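Putative cell surface protein (Streptococcus pyogenes, PDB 4OFQ) probably serves in adhesion as an antigen I/II-family cell-surface protein, this fragment being its calcium-containing, beta-sandwich C-terminal domain. Local coordinates at residues 32-37 against 333-338; 189-194 against 222-227; 232-237 against 306-311; 255-260 against 273-278. All blocks are in the same frame, centred on the assembly; numbering follows the deposited sequence. Where two conformers were deposited one is given.

Contact 1: 32-37 against 333-338; sequences SVLPNS and NGNPVK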
loop_
_atom_site.group_PDB
_atom_site.type_symbol
_atom_site.label_atom_id
_atom_site.label_comp_id
_atom_site.label_asym_id
_atom_site.label_seq_id
_atom_site.Cartn_x
_atom_site.Cartn_y
_atom_site.Cartn_z
ATOM N N SER A 32 -6.708 -0.475 -4.614
ATOM C CA SER A 32 -5.835 -1.376 -3.876
ATOM C C SER A 32 -4.396 -0.842 -3.797
ATOM O O SER A 32 -3.929 -0.080 -4.673
ATOM C CB SER A 32 -5.869 -2.791 -4.471
ATOM O OG SER A 32 -5.450 -2.780 -5.819
ATOM N N VAL A 33 -3.706 -1.237 -2.734
ATOM C CA VAL A 33 -2.328 -0.823 -2.486
ATOM C C VAL A 33 -1.534 -2.061 -2.093
ATOM O O VAL A 33 -2.098 -3.148 -1.988
ATOM C CB VAL A 33 -2.242 0.233 -1.357
ATOM C CG1 VAL A 33 -3.031 1.477 -1.741
ATOM C CG2 VAL A 33 -2.759 -0.362 -0.016
ATOM N N LEU A 34 -0.231 -1.889 -1.872
ATOM C CA LEU A 34 0.680 -2.990 -1.565
ATOM C C LEU A 34 1.167 -2.883 -0.112
ATOM O O LEU A 34 1.071 -1.811 0.489
ATOM C CB LEU A 34 1.864 -2.960 -2.551
ATOM C CG LEU A 34 1.442 -3.129 -4.014
ATOM C CD1 LEU A 34 2.618 -2.924 -4.965
ATOM C CD2 LEU A 34 0.847 -4.519 -4.204
ATOM N N PRO A 35 1.668 -3.995 0.467
ATOM C CA PRO A 35 2.103 -4.003 1.870
ATOM C C PRO A 35 3.110 -2.886 2.222
ATOM O O PRO A 35 3.062 -2.291 3.312
ATOM C CB PRO A 35 2.768 -5.367 2.005
ATOM C CG PRO A 35 2.010 -6.242 1.056
ATOM C CD PRO A 35 1.675 -5.353 -0.115
ATOM N N ASN A 36 4.030 -2.616 1.306
ATOM C CA ASN A 36 5.048 -1.598 1.550
ATOM C C ASN A 36 4.667 -0.201 1.053
ATOM O O ASN A 36 5.515 0.687 1.014
ATOM C CB ASN A 36 6.411 -2.043 0.973
ATOM C CG ASN A 36 6.433 -2.071 -0.563
ATOM O OD1 ASN A 36 5.486 -1.633 -1.227
ATOM N ND2 ASN A 36 7.530 -2.578 -1.131
ATOM N N SER A 37 3.410 -0.014 0.644
ATOM C CA SER A 37 2.944 1.288 0.131
ATOM C C SER A 37 2.998 2.385 1.190
ATOM O O SER A 37 2.803 2.126 2.378
ATOM C CB SER A 37 1.502 1.199 -0.404
ATOM O OG SER A 37 1.423 0.343 -1.545
ATOM N N ASN A 333 7.177 -4.414 -7.000
ATOM C CA ASN A 333 7.374 -3.084 -6.430
ATOM C C ASN A 333 8.040 -3.138 -5.045
ATOM O O ASN A 333 7.590 -2.517 -4.094
ATOM C CB ASN A 333 6.054 -2.286 -6.393
ATOM C CG ASN A 333 5.629 -1.787 -7.775
ATOM O OD1 ASN A 333 6.196 -2.180 -8.788
ATOM N ND2 ASN A 333 4.635 -0.910 -7.814
ATOM N N GLY A 334 9.104 -3.925 -4.940
ATOM C CA GLY A 334 9.855 -4.002 -3.704
ATOM C C GLY A 334 9.297 -4.925 -2.629
ATOM O O GLY A 334 9.949 -5.116 -1.599
ATOM N N ASN A 335 8.111 -5.494 -2.855
ATOM C CA ASN A 335 7.526 -6.434 -1.891
ATOM C C ASN A 335 7.980 -7.846 -2.210
ATOM O O ASN A 335 7.704 -8.344 -3.293
ATOM C CB ASN A 335 5.993 -6.401 -1.942
ATOM C CG ASN A 335 5.423 -5.043 -1.573
ATOM O OD1 ASN A 335 5.219 -4.740 -0.393
ATOM N ND2 ASN A 335 5.156 -4.225 -2.578
ATOM N N PRO A 336 8.691 -8.491 -1.280
ATOM C CA PRO A 336 9.078 -9.883 -1.536
ATOM C C PRO A 336 7.926 -10.825 -1.233
ATOM O O PRO A 336 7.298 -10.695 -0.173
ATOM C CB PRO A 336 10.222 -10.117 -0.543
ATOM C CG PRO A 336 9.966 -9.159 0.566
ATOM C CD PRO A 336 9.300 -7.952 -0.053
ATOM N N VAL A 337 7.651 -11.749 -2.153
ATOM C CA VAL A 337 6.593 -12.728 -1.967
ATOM C C VAL A 337 7.255 -14.091 -2.102
ATOM O O VAL A 337 7.729 -14.457 -3.184
ATOM C CB VAL A 337 5.467 -12.565 -3.027
ATOM C CG1 VAL A 337 4.201 -13.299 -2.584
ATOM C CG2 VAL A 337 5.145 -11.066 -3.240
ATOM N N LYS A 338 7.324 -14.828 -0.998
ATOM C CA LYS A 338 7.991 -16.126 -1.011
ATOM C C LYS A 338 7.027 -17.256 -1.357
ATOM O O LYS A 338 5.948 -17.360 -0.773
ATOM C CB LYS A 338 8.667 -16.397 0.334
ATOM C CG LYS A 338 9.360 -17.748 0.400
ATOM C CD LYS A 338 9.957 -17.995 1.778
ATOM C CE LYS A 338 11.094 -17.033 2.059
ATOM N NZ LYS A 338 11.698 -17.284 3.398
HETATM O O HOH W 1 9.028 -4.228 1.260
#
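A type I beta turn, L34 to S37, rests against the tight hairpin turn at N333 and G334, where the paired strands 323-332 and 335-338 reverse direction. At the centre of the contact are the amides of N36 and N335, which approach from opposite directions with their planes 43° apart. OD1 of N335 accepts from the backbone N of N36 at 3.0 Å, with the donor in the carbonyl plane and on a lone pair. ND2 of N335 gives a weak bond of 2.9 Å to OD1 of N36 and is also held by V332 O, so bonds at both ends fix the flip of the amide. In N36, CG sits between the backbone N and the carbonyl carbon (chi1 69°), which turns the amide across the hairpin; its ND2 then reaches N333 O at 3.0 Å in a nearly straight bond (173°) that lies in the plane of the N36 amide. A water extends this link, accepting from ND2 of N36 at 3.3 Å and donating to G334 O. Apolar atoms flank the amides: CB of L34 lies 3.5 Å from N335 ND2, CB of P35 lies 3.5 Å from N335 OD1, and CD1 of L34 meets N333 CB at 3.8 Å. Within the turn, the L34 N-H is taken up by S37 OG. The amide of N333 is itself fixed by T235, E236 and D233. The turn follows strand 32-33, an edge strand of the six-stranded mixed sheet beside strand 177-188, and abuts a hairpin from a different, antiparallel sheet, the one holding strands 323-332 and 335-338.

Contact 2: 189-194 against 222-227; sequences SELTVH and EGWVVP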
loop_
_atom_site.group_PDB
_atom_site.type_symbol
_atom_site.label_atom_id
_atom_site.label_comp_id
_atom_site.label_asym_id
_atom_site.label_seq_id
_atom_site.Cartn_x
_atom_site.Cartn_y
_atom_site.Cartn_z
ATOM N N SER A 189 -4.029 -5.669 -1.093
ATOM C CA SER A 189 -3.935 -6.911 -1.838
ATOM C C SER A 189 -3.150 -7.937 -1.032
ATOM O O SER A 189 -2.124 -7.610 -0.439
ATOM C CB SER A 189 -3.244 -6.668 -3.179
ATOM O OG SER A 189 -4.122 -6.028 -4.077
ATOM N N GLU A 190 -3.655 -9.161 -0.973
ATOM C CA GLU A 190 -2.891 -10.228 -0.351
ATOM C C GLU A 190 -2.013 -10.829 -1.429
ATOM O O GLU A 190 -2.511 -11.354 -2.425
ATOM C CB GLU A 190 -3.793 -11.293 0.254
ATOM C CG GLU A 190 -3.010 -12.390 0.959
ATOM C CD GLU A 190 -3.905 -13.428 1.601
ATOM O OE1 GLU A 190 -5.111 -13.148 1.768
ATOM O OE2 GLU A 190 -3.402 -14.524 1.934
ATOM N N LEU A 191 -0.704 -10.739 -1.216
ATOM C CA LEU A 191 0.286 -11.215 -2.169
ATOM C C LEU A 191 0.612 -12.674 -1.895
ATOM O O LEU A 191 1.002 -13.018 -0.783
ATOM C CB LEU A 191 1.572 -10.393 -2.033
ATOM C CG LEU A 191 1.390 -8.880 -2.047
ATOM C CD1 LEU A 191 2.731 -8.176 -1.868
ATOM C CD2 LEU A 191 0.720 -8.457 -3.346
ATOM N N THR A 192 0.456 -13.528 -2.906
ATOM C CA THR A 192 0.888 -14.924 -2.798
ATOM C C THR A 192 1.485 -15.355 -4.141
ATOM O O THR A 192 1.073 -14.875 -5.200
ATOM C CB THR A 192 -0.269 -15.899 -2.391
ATOM O OG1 THR A 192 -1.195 -16.034 -3.470
ATOM C CG2 THR A 192 -1.017 -15.422 -1.155
ATOM N N VAL A 193 2.478 -16.235 -4.096
ATOM C CA VAL A 193 2.983 -16.859 -5.318
ATOM C C VAL A 193 3.162 -18.348 -5.061
ATOM O O VAL A 193 3.231 -18.779 -3.913
ATOM C CB VAL A 193 4.325 -16.242 -5.804
ATOM C CG1 VAL A 193 4.096 -14.802 -6.314
ATOM C CG2 VAL A 193 5.360 -16.272 -4.695
ATOM N N HIS A 194 3.231 -19.133 -6.129
ATOM C CA HIS A 194 3.323 -20.578 -5.984
ATOM C C HIS A 194 4.415 -21.158 -6.867
ATOM O O HIS A 194 4.688 -20.656 -7.964
ATOM C CB HIS A 194 1.974 -21.235 -6.294
ATOM C CG HIS A 194 0.862 -20.770 -5.407
ATOM N ND1 HIS A 194 0.091 -19.667 -5.698
ATOM C CD2 HIS A 194 0.405 -21.249 -4.225
ATOM C CE1 HIS A 194 -0.800 -19.488 -4.738
ATOM N NE2 HIS A 194 -0.630 -20.436 -3.833
ATOM N N GLU A 222 5.057 -19.348 -10.475
ATOM C CA GLU A 222 3.803 -18.674 -10.827
ATOM C C GLU A 222 3.770 -17.272 -10.226
ATOM O O GLU A 222 3.735 -17.120 -9.006
ATOM C CB GLU A 222 2.595 -19.480 -10.324
ATOM C CG GLU A 222 1.267 -18.901 -10.792
ATOM C CD GLU A 222 0.061 -19.695 -10.319
ATOM O OE1 GLU A 222 -0.190 -19.725 -9.095
ATOM O OE2 GLU A 222 -0.641 -20.277 -11.179
ATOM N N GLY A 223 3.798 -16.252 -11.075
ATOM C CA GLY A 223 3.786 -14.877 -10.583
ATOM C C GLY A 223 2.410 -14.432 -10.109
ATOM O O GLY A 223 1.379 -14.948 -10.543
ATOM N N TRP A 224 2.395 -13.459 -9.206
ATOM C CA TRP A 224 1.147 -12.930 -8.681
ATOM C C TRP A 224 0.539 -12.052 -9.759
ATOM O O TRP A 224 1.254 -11.350 -10.473
ATOM C CB TRP A 224 1.430 -12.114 -7.398
ATOM C CG TRP A 224 0.246 -11.431 -6.801
ATOM C CD1 TRP A 224 -0.835 -12.021 -6.206
ATOM C CD2 TRP A 224 0.022 -10.015 -6.716
ATOM N NE1 TRP A 224 -1.727 -11.063 -5.780
ATOM C CE2 TRP A 224 -1.218 -9.824 -6.069
ATOM C CE3 TRP A 224 0.755 -8.894 -7.118
ATOM C CZ2 TRP A 224 -1.743 -8.555 -5.812
ATOM C CZ3 TRP A 224 0.231 -7.626 -6.862
ATOM C CH2 TRP A 224 -1.012 -7.471 -6.224
ATOM N N VAL A 225 -0.780 -12.105 -9.900
ATOM C CA VAL A 225 -1.458 -11.252 -10.871
ATOM C C VAL A 225 -1.757 -9.885 -10.231
ATOM O O VAL A 225 -2.422 -9.802 -9.197
ATOM C CB VAL A 225 -2.750 -11.888 -11.375
ATOM C CG1 VAL A 225 -3.497 -10.902 -12.255
ATOM C CG2 VAL A 225 -2.440 -13.203 -12.152
ATOM N N VAL A 226 -1.244 -8.822 -10.847
ATOM C CA VAL A 226 -1.505 -7.463 -10.386
ATOM C C VAL A 226 -2.886 -7.066 -10.874
ATOM O O VAL A 226 -3.144 -7.080 -12.076
ATOM C CB VAL A 226 -0.448 -6.490 -10.938
ATOM C CG1 VAL A 226 -0.698 -5.072 -10.456
ATOM C CG2 VAL A 226 0.939 -6.937 -10.511
ATOM N N PRO A 227 -3.784 -6.722 -9.943
ATOM C CA PRO A 227 -5.194 -6.503 -10.275
ATOM C C PRO A 227 -5.457 -5.118 -10.817
ATOM O O PRO A 227 -4.645 -4.207 -10.592
ATOM C CB PRO A 227 -5.888 -6.643 -8.918
ATOM C CG PRO A 227 -4.862 -6.084 -7.954
ATOM C CD PRO A 227 -3.530 -6.584 -8.493
HETATM O O HOH W 2 -4.350 -11.177 -4.352
HETATM O O HOH W 3 0.838 -17.798 -7.809
#
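Packing around W224 forms a large part of the contact between roughly antiparallel segments. In the conformer described here, one of two, CD2 of L191 sits over the six-membered ring of W224 in a CH-pi contact, 3.4 Å from the centroid and only 7° off the normal. CB of S189 approaches CZ2 of W224 to 3.6 Å, and CG1 of V193 lies 3.9 Å from W224 CB. With CG opposite its backbone N (chi1 176°), W224 swings its indole across to them.

Direct hydrogen bonds gather at the other end, where the antiparallel hydrogen-bonded pair H194-E222 begins the pairing of strands 194-198 and 216-222 in the four-stranded sheet: E222 N donates to H194 O at 2.9 Å. H194 ND1, in one of two conformers, makes a weak bond of 3.4 Å to E222 OE1.

One water in the indole plane accepts from W224 NE1 at 3.0 Å and donates to E190 O; another lies in the plane of the H194 ring, at ND1, and donates to O and OE1 of E222. The indole face is thus packed by apolar groups while its N-H meets water; E222, partly balanced by its salt bridge to R220, probably influences H194 little.

Contact 3: 232-237 against 306-311; sequences YDLTEY and SEFGAD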
loop_
_atom_site.group_PDB
_atom_site.type_symbol
_atom_site.label_atom_id
_atom_site.label_comp_id
_atom_site.label_asym_id
_atom_site.label_seq_id
_atom_site.Cartn_x
_atom_site.Cartn_y
_atom_site.Cartn_z
ATOM N N TYR A 232 -1.499 2.245 -7.991
ATOM C CA TYR A 232 -0.070 2.332 -8.264
ATOM C C TYR A 232 0.264 1.795 -9.649
ATOM O O TYR A 232 -0.467 0.977 -10.209
ATOM C CB TYR A 232 0.725 1.521 -7.232
ATOM C CG TYR A 232 0.284 0.074 -7.154
ATOM C CD1 TYR A 232 -0.749 -0.310 -6.303
ATOM C CD2 TYR A 232 0.891 -0.902 -7.934
ATOM C CE1 TYR A 232 -1.167 -1.614 -6.230
ATOM C CE2 TYR A 232 0.485 -2.208 -7.866
ATOM C CZ TYR A 232 -0.541 -2.565 -7.018
ATOM O OH TYR A 232 -0.955 -3.872 -6.965
ATOM N N ASP A 233 1.396 2.244 -10.167
ATOM C CA ASP A 233 1.965 1.700 -11.396
ATOM C C ASP A 233 3.076 0.720 -11.054
ATOM O O ASP A 233 3.479 0.611 -9.896
ATOM C CB ASP A 233 2.494 2.844 -12.251
ATOM C CG ASP A 233 1.422 3.854 -12.556
ATOM O OD1 ASP A 233 0.353 3.420 -13.018
ATOM O OD2 ASP A 233 1.620 5.061 -12.291
ATOM N N LEU A 234 3.579 0.015 -12.059
ATOM C CA LEU A 234 4.568 -1.038 -11.829
ATOM C C LEU A 234 6.011 -0.567 -12.035
ATOM O O LEU A 234 6.330 0.003 -13.071
ATOM C CB LEU A 234 4.275 -2.233 -12.732
ATOM C CG LEU A 234 3.005 -3.008 -12.365
ATOM C CD1 LEU A 234 2.650 -4.066 -13.417
ATOM C CD2 LEU A 234 3.179 -3.640 -10.987
ATOM N N THR A 235 6.881 -0.801 -11.049
ATOM C CA THR A 235 8.300 -0.457 -11.199
ATOM C C THR A 235 9.240 -1.668 -11.070
ATOM O O THR A 235 10.410 -1.609 -11.468
ATOM C CB THR A 235 8.739 0.669 -10.241
ATOM O OG1 THR A 235 8.412 0.322 -8.893
ATOM C CG2 THR A 235 8.040 1.968 -10.597
ATOM N N GLU A 236 8.727 -2.757 -10.510
ATOM C CA GLU A 236 9.515 -3.990 -10.361
ATOM C C GLU A 236 8.616 -5.220 -10.387
ATOM O O GLU A 236 7.550 -5.221 -9.770
ATOM C CB GLU A 236 10.289 -3.977 -9.045
ATOM C CG GLU A 236 11.040 -5.290 -8.744
ATOM C CD GLU A 236 11.784 -5.257 -7.425
ATOM O OE1 GLU A 236 11.171 -4.895 -6.398
ATOM O OE2 GLU A 236 12.992 -5.590 -7.417
ATOM N N TYR A 237 9.065 -6.256 -11.095
ATOM C CA TYR A 237 8.386 -7.558 -11.149
ATOM C C TYR A 237 9.506 -8.524 -11.531
ATOM O O TYR A 237 9.873 -8.663 -12.708
ATOM C CB TYR A 237 7.262 -7.567 -12.191
ATOM C CG TYR A 237 6.259 -8.722 -12.084
ATOM C CD1 TYR A 237 6.535 -9.985 -12.633
ATOM C CD2 TYR A 237 5.027 -8.536 -11.477
ATOM C CE1 TYR A 237 5.606 -11.044 -12.548
ATOM C CE2 TYR A 237 4.097 -9.578 -11.382
ATOM C CZ TYR A 237 4.388 -10.825 -11.916
ATOM O OH TYR A 237 3.433 -11.827 -11.824
ATOM N N SER A 306 -5.360 -2.297 -16.586
ATOM C CA SER A 306 -4.959 -3.626 -17.053
ATOM C C SER A 306 -4.342 -4.470 -15.949
ATOM O O SER A 306 -3.551 -3.977 -15.143
ATOM C CB SER A 306 -3.944 -3.524 -18.199
ATOM O OG SER A 306 -3.482 -4.820 -18.589
ATOM N N GLU A 307 -4.699 -5.747 -15.916
ATOM C CA GLU A 307 -4.000 -6.691 -15.041
ATOM C C GLU A 307 -2.586 -6.917 -15.560
ATOM O O GLU A 307 -2.291 -6.597 -16.710
ATOM C CB GLU A 307 -4.734 -8.032 -14.991
ATOM C CG GLU A 307 -6.105 -7.973 -14.343
ATOM C CD GLU A 307 -6.668 -9.354 -14.034
ATOM O OE1 GLU A 307 -6.494 -10.264 -14.868
ATOM O OE2 GLU A 307 -7.278 -9.526 -12.951
ATOM N N PHE A 308 -1.715 -7.471 -14.720
ATOM C CA PHE A 308 -0.389 -7.884 -15.176
ATOM C C PHE A 308 0.025 -9.149 -14.449
ATOM O O PHE A 308 -0.084 -9.239 -13.229
ATOM C CB PHE A 308 0.666 -6.777 -14.972
ATOM C CG PHE A 308 2.050 -7.164 -15.454
ATOM C CD1 PHE A 308 2.407 -7.017 -16.789
ATOM C CD2 PHE A 308 2.983 -7.699 -14.577
ATOM C CE1 PHE A 308 3.672 -7.382 -17.240
ATOM C CE2 PHE A 308 4.250 -8.073 -15.017
ATOM C CZ PHE A 308 4.595 -7.905 -16.361
ATOM N N GLY A 309 0.489 -10.142 -15.196
ATOM C CA GLY A 309 1.007 -11.338 -14.558
ATOM C C GLY A 309 1.812 -12.177 -15.531
ATOM O O GLY A 309 1.557 -12.146 -16.741
ATOM N N ALA A 310 2.778 -12.918 -15.006
ATOM C CA ALA A 310 3.575 -13.814 -15.834
ATOM C C ALA A 310 4.022 -15.014 -15.018
ATOM O O ALA A 310 4.178 -14.914 -13.792
ATOM C CB ALA A 310 4.789 -13.074 -16.396
ATOM N N ASP A 311 4.214 -16.142 -15.703
ATOM C CA ASP A 311 4.822 -17.331 -15.107
ATOM C C ASP A 311 6.170 -17.567 -15.761
ATOM O O ASP A 311 6.323 -17.387 -16.980
ATOM C CB ASP A 311 3.974 -18.581 -15.345
ATOM C CG ASP A 311 2.719 -18.612 -14.505
ATOM O OD1 ASP A 311 2.547 -17.722 -13.637
ATOM O OD2 ASP A 311 1.898 -19.524 -14.731
#
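The backbones stay well apart, L234 and F308 having CA atoms 9.1 Å from each other, so side chains fill the interval. The central pair is a T-shaped stack in which the edge of F308 is directed at the face of Y237: the planes stand at 87° and the centroids are 4.9 Å apart. CE2 of F308 is the atom that enters, lying over the centre of the tyrosine ring and 3.6 Å from Y237 CG. Each ring has CG opposite its own backbone N (chi1 -165° in Y237 and -179° in F308), which sends both across the gap. L234 adds a branch from beside the stack, its CD1 touching F308 CB at 3.7 Å. The packing fits the interior of a beta sandwich, since Y237 begins strand 237-242 of the six-stranded antiparallel sheet, while A310 opens strand 310-318 of the four-stranded one. F298 and L299 of helix 296-299 also pack on F308, and L330 packs on Y237. At the far end of the tyrosine, A310 N gives a weak hydrogen bond of 3.4 Å to the hydroxyl, OH, of Y237, whose stronger partner is W224 O; CA of G309 lies 3.7 Å from the same Y237 OH.

Contact 4: 255-260 against 273-278; sequences VLATVD and TDLAKY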
loop_
_atom_site.group_PDB
_atom_site.type_symbol
_atom_site.label_atom_id
_atom_site.label_comp_id
_atom_site.label_asym_id
_atom_site.label_seq_id
_atom_site.Cartn_x
_atom_site.Cartn_y
_atom_site.Cartn_z
ATOM N N VAL A 255 9.289 -17.287 -20.227
ATOM C CA VAL A 255 8.358 -16.494 -19.420
ATOM C C VAL A 255 7.129 -16.123 -20.263
ATOM O O VAL A 255 7.270 -15.646 -21.401
ATOM C CB VAL A 255 9.058 -15.237 -18.837
ATOM C CG1 VAL A 255 9.720 -14.426 -19.951
ATOM C CG2 VAL A 255 8.052 -14.378 -18.058
ATOM N N LEU A 256 5.934 -16.390 -19.732
ATOM C CA LEU A 256 4.696 -16.216 -20.493
ATOM C C LEU A 256 3.703 -15.315 -19.773
ATOM O O LEU A 256 3.579 -15.364 -18.550
ATOM C CB LEU A 256 4.014 -17.565 -20.723
ATOM C CG LEU A 256 4.850 -18.646 -21.402
ATOM C CD1 LEU A 256 4.076 -19.958 -21.475
ATOM C CD2 LEU A 256 5.244 -18.175 -22.781
ATOM N N ALA A 257 2.965 -14.522 -20.533
ATOM C CA ALA A 257 1.902 -13.717 -19.936
ATOM C C ALA A 257 0.806 -14.645 -19.427
ATOM O O ALA A 257 0.442 -15.607 -20.105
ATOM C CB ALA A 257 1.345 -12.727 -20.955
ATOM N N THR A 258 0.303 -14.382 -18.219
ATOM C CA THR A 258 -0.805 -15.174 -17.683
ATOM C C THR A 258 -2.152 -14.451 -17.713
ATOM O O THR A 258 -3.173 -15.013 -17.308
ATOM C CB THR A 258 -0.514 -15.657 -16.254
ATOM O OG1 THR A 258 -0.048 -14.558 -15.468
ATOM C CG2 THR A 258 0.550 -16.744 -16.271
ATOM N N VAL A 259 -2.148 -13.203 -18.182
ATOM C CA VAL A 259 -3.366 -12.435 -18.426
ATOM C C VAL A 259 -3.143 -11.604 -19.684
ATOM O O VAL A 259 -2.003 -11.435 -20.106
ATOM C CB VAL A 259 -3.668 -11.432 -17.285
ATOM C CG1 VAL A 259 -3.985 -12.154 -15.973
ATOM C CG2 VAL A 259 -2.507 -10.450 -17.108
ATOM N N ASP A 260 -4.214 -11.093 -20.282
ATOM C CA ASP A 260 -4.081 -10.090 -21.332
ATOM C C ASP A 260 -3.536 -8.790 -20.732
ATOM O O ASP A 260 -4.051 -8.296 -19.724
ATOM C CB ASP A 260 -5.426 -9.791 -22.002
ATOM C CG ASP A 260 -5.954 -10.946 -22.831
ATOM O OD1 ASP A 260 -5.185 -11.863 -23.195
ATOM O OD2 ASP A 260 -7.162 -10.919 -23.136
ATOM N N THR A 273 1.316 -15.194 -24.420
ATOM C CA THR A 273 2.396 -14.634 -25.239
ATOM C C THR A 273 3.753 -14.716 -24.521
ATOM O O THR A 273 3.852 -14.480 -23.322
ATOM C CB THR A 273 2.115 -13.154 -25.611
ATOM O OG1 THR A 273 0.885 -13.066 -26.338
ATOM C CG2 THR A 273 3.240 -12.580 -26.463
ATOM N N ASP A 274 4.792 -15.059 -25.271
ATOM C CA ASP A 274 6.156 -15.075 -24.773
ATOM C C ASP A 274 6.622 -13.665 -24.405
ATOM O O ASP A 274 6.540 -12.754 -25.222
ATOM C CB ASP A 274 7.070 -15.623 -25.870
ATOM C CG ASP A 274 8.435 -15.991 -25.349
ATOM O OD1 ASP A 274 9.246 -15.066 -25.121
ATOM O OD2 ASP A 274 8.688 -17.201 -25.160
ATOM N N LEU A 275 7.133 -13.484 -23.189
ATOM C CA LEU A 275 7.541 -12.147 -22.753
ATOM C C LEU A 275 9.051 -11.972 -22.626
ATOM O O LEU A 275 9.492 -11.005 -22.018
ATOM C CB LEU A 275 6.888 -11.797 -21.411
ATOM C CG LEU A 275 5.363 -11.833 -21.400
ATOM C CD1 LEU A 275 4.818 -11.528 -20.000
ATOM C CD2 LEU A 275 4.792 -10.863 -22.427
ATOM N N ALA A 276 9.838 -12.888 -23.192
ATOM C CA ALA A 276 11.300 -12.817 -23.057
ATOM C C ALA A 276 11.898 -11.459 -23.423
ATOM O O ALA A 276 12.787 -10.960 -22.729
ATOM C CB ALA A 276 11.985 -13.912 -23.864
ATOM N N LYS A 277 11.420 -10.861 -24.510
ATOM C CA LYS A 277 12.023 -9.625 -24.998
ATOM C C LYS A 277 11.809 -8.435 -24.064
ATOM O O LYS A 277 12.415 -7.379 -24.249
ATOM C CB LYS A 277 11.540 -9.292 -26.419
ATOM C CG LYS A 277 10.064 -8.922 -26.532
ATOM C CD LYS A 277 9.691 -8.746 -27.990
ATOM C CE LYS A 277 8.522 -7.809 -28.179
ATOM N NZ LYS A 277 8.327 -7.444 -29.621
ATOM N N TYR A 278 10.935 -8.601 -23.072
ATOM C CA TYR A 278 10.679 -7.533 -22.111
ATOM C C TYR A 278 11.420 -7.799 -20.806
ATOM O O TYR A 278 11.199 -7.113 -19.803
ATOM C CB TYR A 278 9.179 -7.406 -21.832
ATOM C CG TYR A 278 8.340 -7.273 -23.079
ATOM C CD1 TYR A 278 8.456 -6.154 -23.902
ATOM C CD2 TYR A 278 7.425 -8.260 -23.431
ATOM C CE1 TYR A 278 7.681 -6.022 -25.042
ATOM C CE2 TYR A 278 6.648 -8.138 -24.574
ATOM C CZ TYR A 278 6.777 -7.013 -25.371
ATOM O OH TYR A 278 6.010 -6.887 -26.514
HETATM O O HOH W 4 10.383 -16.793 -22.789
#
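D274 supplies the flat group that reaches V255, and it does so through water: one molecule accepts from V255 N at 2.8 Å and donates to D274 OD2 at 2.9 Å. The other oxygen of D274, OD1, is met from above the carboxylate plane, 36° out of it, by A276 N at 3.0 Å. This is an Asx turn, and it leads into the short 3-10 segment 276-278. There CG of K277 lies over the centre of one face of the Y278 ring, which also stacks with F298. Residues 273-275 attach to the end of strand 248-257, an outermost strand of the four-stranded sheet, through a single backbone bridge between L256 and D274. L275 N donates to V255 O at 2.8 Å in an almost straight bond (175°), and A257 N donates to T273 O at 2.9 Å from within the carbonyl plane. A CA-H...O contact from L256 CA to T273 O, 3.4 Å long, lies next to the second bond. Separately, CD2 of L256 rests against D274 CA. L275, V255 and A257 close the inner side, where L275 also packs on A310, F294 and I269. In V255, CG1 stands between the backbone N and the carbonyl carbon (chi1 54°), a setting that carries it to 3.6 Å from A276 N. Two residues along the strand, CD1 of L275 touches A257 CB at 3.8 Å.

Of the four, contact 1 joins the segments farthest apart in sequence, and the other three are nested inside the loop it closes; contact 2 precedes contact 3, which in turn encloses contact 4. Contacts 2 and 3 have centres 10-11 Å from contact 1, whereas contact 4 is about 21 Å from it, centre to centre. Contacts 3 and 4 meet through neighbouring strands 310-318 and 248-257, and W224 and Y237 link contact 2 to contact 3. Contacts 2, 3 and 4 therefore belong to one continuous block of the C-terminal sandwich, and contact 1 ties that block to the N-terminal part, consistent with two sandwich regions packed end to end in this C-terminal fragment of the adhesin.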